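PDB 4WBX: 2-keto acid:ferredoxin oxidoreductase subunit alpha from Pyrococcus furiosus, which probably takes part in the coenzyme A-dependent oxidative decarboxylation of 2-oxoglutarate to succinyl-CoA, passing the electrons to ferredoxin. Local coordinates for residues A[76-81]-A[103-108]. Residues are numbered along the deposited sequence; the frame is centred on the assembly and turned at random.
Sequences SIAAAI and QENIGY
The amide of Asn105 and the ring of Tyr108 are the two flat groups that helix 103-111 turns toward helix 73-85, and they are met quite differently. Ala78 CB stands over one face of the amide, 3.9 Å from Asn105 ND2, while Ile77 CG2 approaches on the same side but much lower, close to the amide plane, and lies 3.5 Å from Asn105 ND2. The Tyr108 ring receives a methyl at its edge, with Ile81 CG2 near the ring plane and 4.4 Å from CE2.

Between these groups Ile81 sends its other branch back along the interface. With CG1 anti to the carbonyl carbon (chi1 -71°), Ile81 CD1 reaches the backbone O of Asn105 at 3.2 Å, a tight approach, and lies 3.9 Å from Asn105 CB. One isoleucine thus spans nearly a full turn, one branch at Asn105 and the other at Tyr108. Ile77 and Asn105 run past each other in opposite senses, with CG2 3.6 Å from Asn105 CB, so that methyl leans on both the aliphatic root and the amide nitrogen.

The contact illustrates how a polar residue can enter a largely apolar helix interface through van der Waals contacts. The axes of 76-81 and 103-108 run nearly parallel, 20° apart, with a closest approach of 9.4 Å. Ile77 also rests on Ile118 and Thr92 of the sheet beneath, whereas Ala75 and Glu71 of a second subunit pack on Ala78 and Asn105. Neighbouring helices laid side by side on adjoining parallel strands, 90-94 and 116-122, are characteristic of the alpha/beta fold of thiamine diphosphate-binding domains.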
ATOM      1  N   SER A  76       5.654  -7.653   1.818  1.00 50.94           N
ATOM      2  CA  SER A  76       6.611  -8.730   1.604  1.00 55.21           C
ATOM      3  C   SER A  76       7.952  -8.394   2.250  1.00 52.38           C
ATOM      4  O   SER A  76       8.490  -9.189   3.027  1.00 49.65           O
ATOM      5  CB  SER A  76       6.778  -8.988   0.109  1.00 50.60           C
ATOM      6  OG  SER A  76       7.309 -10.277  -0.100  1.00 58.31           O
ATOM      7  N   ILE A  77       8.461  -7.200   1.936  1.00 49.20           N
ATOM      8  CA  ILE A  77       9.692  -6.660   2.523  1.00 49.38           C
ATOM      9  C   ILE A  77       9.531  -6.353   4.029  1.00 49.46           C
ATOM     10  O   ILE A  77      10.422  -6.676   4.825  1.00 48.34           O
ATOM     11  CB  ILE A  77      10.161  -5.386   1.733  1.00 48.81           C
ATOM     12  CG1 ILE A  77      11.466  -4.835   2.291  1.00 42.58           C
ATOM     13  CG2 ILE A  77       9.074  -4.320   1.679  1.00 47.64           C
ATOM     14  CD1 ILE A  77      12.539  -5.872   2.337  1.00 44.36           C
ATOM     15  N   ALA A  78       8.398  -5.770   4.432  1.00 46.45           N
ATOM     16  CA  ALA A  78       8.169  -5.496   5.859  1.00 51.72           C
ATOM     17  C   ALA A  78       8.229  -6.752   6.746  1.00 46.20           C
ATOM     18  O   ALA A  78       8.810  -6.716   7.820  1.00 44.10           O
ATOM     19  CB  ALA A  78       6.854  -4.797   6.054  1.00 49.93           C
ATOM     20  N   ALA A  79       7.640  -7.854   6.289  1.00 46.27           N
ATOM     21  CA  ALA A  79       7.690  -9.121   7.028  1.00 45.79           C
ATOM     22  C   ALA A  79       9.127  -9.613   7.243  1.00 50.18           C
ATOM     23  O   ALA A  79       9.457 -10.123   8.311  1.00 48.16           O
ATOM     24  CB  ALA A  79       6.870 -10.195   6.306  1.00 44.73           C
ATOM     25  N   ALA A  80       9.975  -9.462   6.223  1.00 52.47           N
ATOM     26  CA  ALA A  80      11.379  -9.845   6.333  1.00 50.62           C
ATOM     27  C   ALA A  80      12.157  -8.916   7.277  1.00 47.40           C
ATOM     28  O   ALA A  80      12.930  -9.395   8.112  1.00 47.85           O
ATOM     29  CB  ALA A  80      12.046  -9.888   4.934  1.00 49.92           C
ATOM     30  N   ILE A  81      11.969  -7.602   7.160  1.00 46.65           N
ATOM     31  CA  ILE A  81      12.554  -6.687   8.154  1.00 52.29           C
ATOM     32  C   ILE A  81      12.148  -7.112   9.562  1.00 51.22           C
ATOM     33  O   ILE A  81      12.988  -7.157  10.476  1.00 50.11           O
ATOM     34  CB  ILE A  81      12.148  -5.219   7.935  1.00 48.98           C
ATOM     35  CG1 ILE A  81      12.845  -4.662   6.687  1.00 47.02           C
ATOM     36  CG2 ILE A  81      12.529  -4.383   9.150  1.00 45.37           C
ATOM     37  CD1 ILE A  81      12.122  -3.501   6.036  1.00 44.28           C
ATOM     38  N   GLN A 103      10.699   0.609  -1.863  1.00 43.26           N
ATOM     39  CA  GLN A 103      11.743   1.620  -1.581  1.00 47.39           C
ATOM     40  C   GLN A 103      11.653   2.291  -0.194  1.00 48.98           C
ATOM     41  O   GLN A 103      12.683   2.540   0.423  1.00 46.33           O
ATOM     42  CB  GLN A 103      11.764   2.707  -2.660  1.00 45.72           C
ATOM     43  CG  GLN A 103      12.197   2.219  -4.065  1.00 50.64           C
ATOM     44  CD  GLN A 103      13.520   1.434  -4.087  1.00 48.49           C
ATOM     45  OE1 GLN A 103      14.599   1.989  -3.856  1.00 46.53           O
ATOM     46  NE2 GLN A 103      13.431   0.138  -4.370  1.00 48.28           N
ATOM     47  N   GLU A 104      10.447   2.555   0.315  1.00 51.76           N
ATOM     48  CA  GLU A 104      10.299   3.090   1.675  1.00 42.98           C
ATOM     49  C   GLU A 104      10.823   2.149   2.757  1.00 46.44           C
ATOM     50  O   GLU A 104      11.633   2.544   3.586  1.00 46.18           O
ATOM     51  CB  GLU A 104       8.855   3.400   1.979  1.00 49.52           C
ATOM     52  CG  GLU A 104       8.669   4.139   3.311  1.00 57.04           C
ATOM     53  CD  GLU A 104       7.214   4.182   3.761  1.00 58.43           C
ATOM     54  OE1 GLU A 104       6.632   3.103   4.016  1.00 57.76           O
ATOM     55  OE2 GLU A 104       6.650   5.297   3.826  1.00 64.43           O
ATOM     56  N   ASN A 105      10.357   0.905   2.746  1.00 49.96           N
ATOM     57  CA  ASN A 105      10.834  -0.096   3.690  1.00 48.28           C
ATOM     58  C   ASN A 105      12.317  -0.433   3.558  1.00 47.62           C
ATOM     59  O   ASN A 105      12.956  -0.777   4.550  1.00 45.98           O
ATOM     60  CB  ASN A 105       9.986  -1.355   3.558  1.00 49.23           C
ATOM     61  CG  ASN A 105       8.621  -1.185   4.211  1.00 52.21           C
ATOM     62  OD1 ASN A 105       8.520  -0.516   5.228  1.00 60.06           O
ATOM     63  ND2 ASN A 105       7.579  -1.767   3.630  1.00 50.81           N
ATOM     64  N   ILE A 106      12.869  -0.323   2.347  1.00 46.95           N
ATOM     65  CA  ILE A 106      14.306  -0.498   2.144  1.00 42.56           C
ATOM     66  C   ILE A 106      15.019   0.670   2.818  1.00 51.13           C
ATOM     67  O   ILE A 106      15.921   0.479   3.652  1.00 48.14           O
ATOM     68  CB  ILE A 106      14.687  -0.557   0.647  1.00 42.09           C
ATOM     69  CG1 ILE A 106      14.353  -1.930   0.041  1.00 43.39           C
ATOM     70  CG2 ILE A 106      16.173  -0.241   0.442  1.00 37.25           C
ATOM     71  CD1 ILE A 106      14.456  -1.977  -1.490  1.00 41.97           C
ATOM     72  N   GLY A 107      14.585   1.882   2.459  1.00 48.29           N
ATOM     73  CA  GLY A 107      15.088   3.097   3.071  1.00 51.05           C
ATOM     74  C   GLY A 107      15.069   2.976   4.584  1.00 49.79           C
ATOM     75  O   GLY A 107      16.026   3.335   5.280  1.00 49.72           O
ATOM     76  N   TYR A 108      13.973   2.426   5.082  1.00 44.63           N
ATOM     77  CA  TYR A 108      13.804   2.228   6.506  1.00 51.04           C
ATOM     78  C   TYR A 108      14.817   1.217   7.056  1.00 54.81           C
ATOM     79  O   TYR A 108      15.357   1.409   8.156  1.00 51.45           O
ATOM     80  CB  TYR A 108      12.369   1.778   6.830  1.00 48.59           C
ATOM     81  CG  TYR A 108      12.224   1.456   8.283  1.00 56.91           C
ATOM     82  CD1 TYR A 108      11.862   2.439   9.203  1.00 60.26           C
ATOM     83  CD2 TYR A 108      12.504   0.178   8.758  1.00 59.18           C
ATOM     84  CE1 TYR A 108      11.762   2.153  10.549  1.00 56.58           C
ATOM     85  CE2 TYR A 108      12.411  -0.112  10.105  1.00 63.17           C
ATOM     86  CZ  TYR A 108      12.042   0.876  10.990  1.00 59.99           C
ATOM     87  OH  TYR A 108      11.949   0.559  12.319  1.00 69.65           O
TER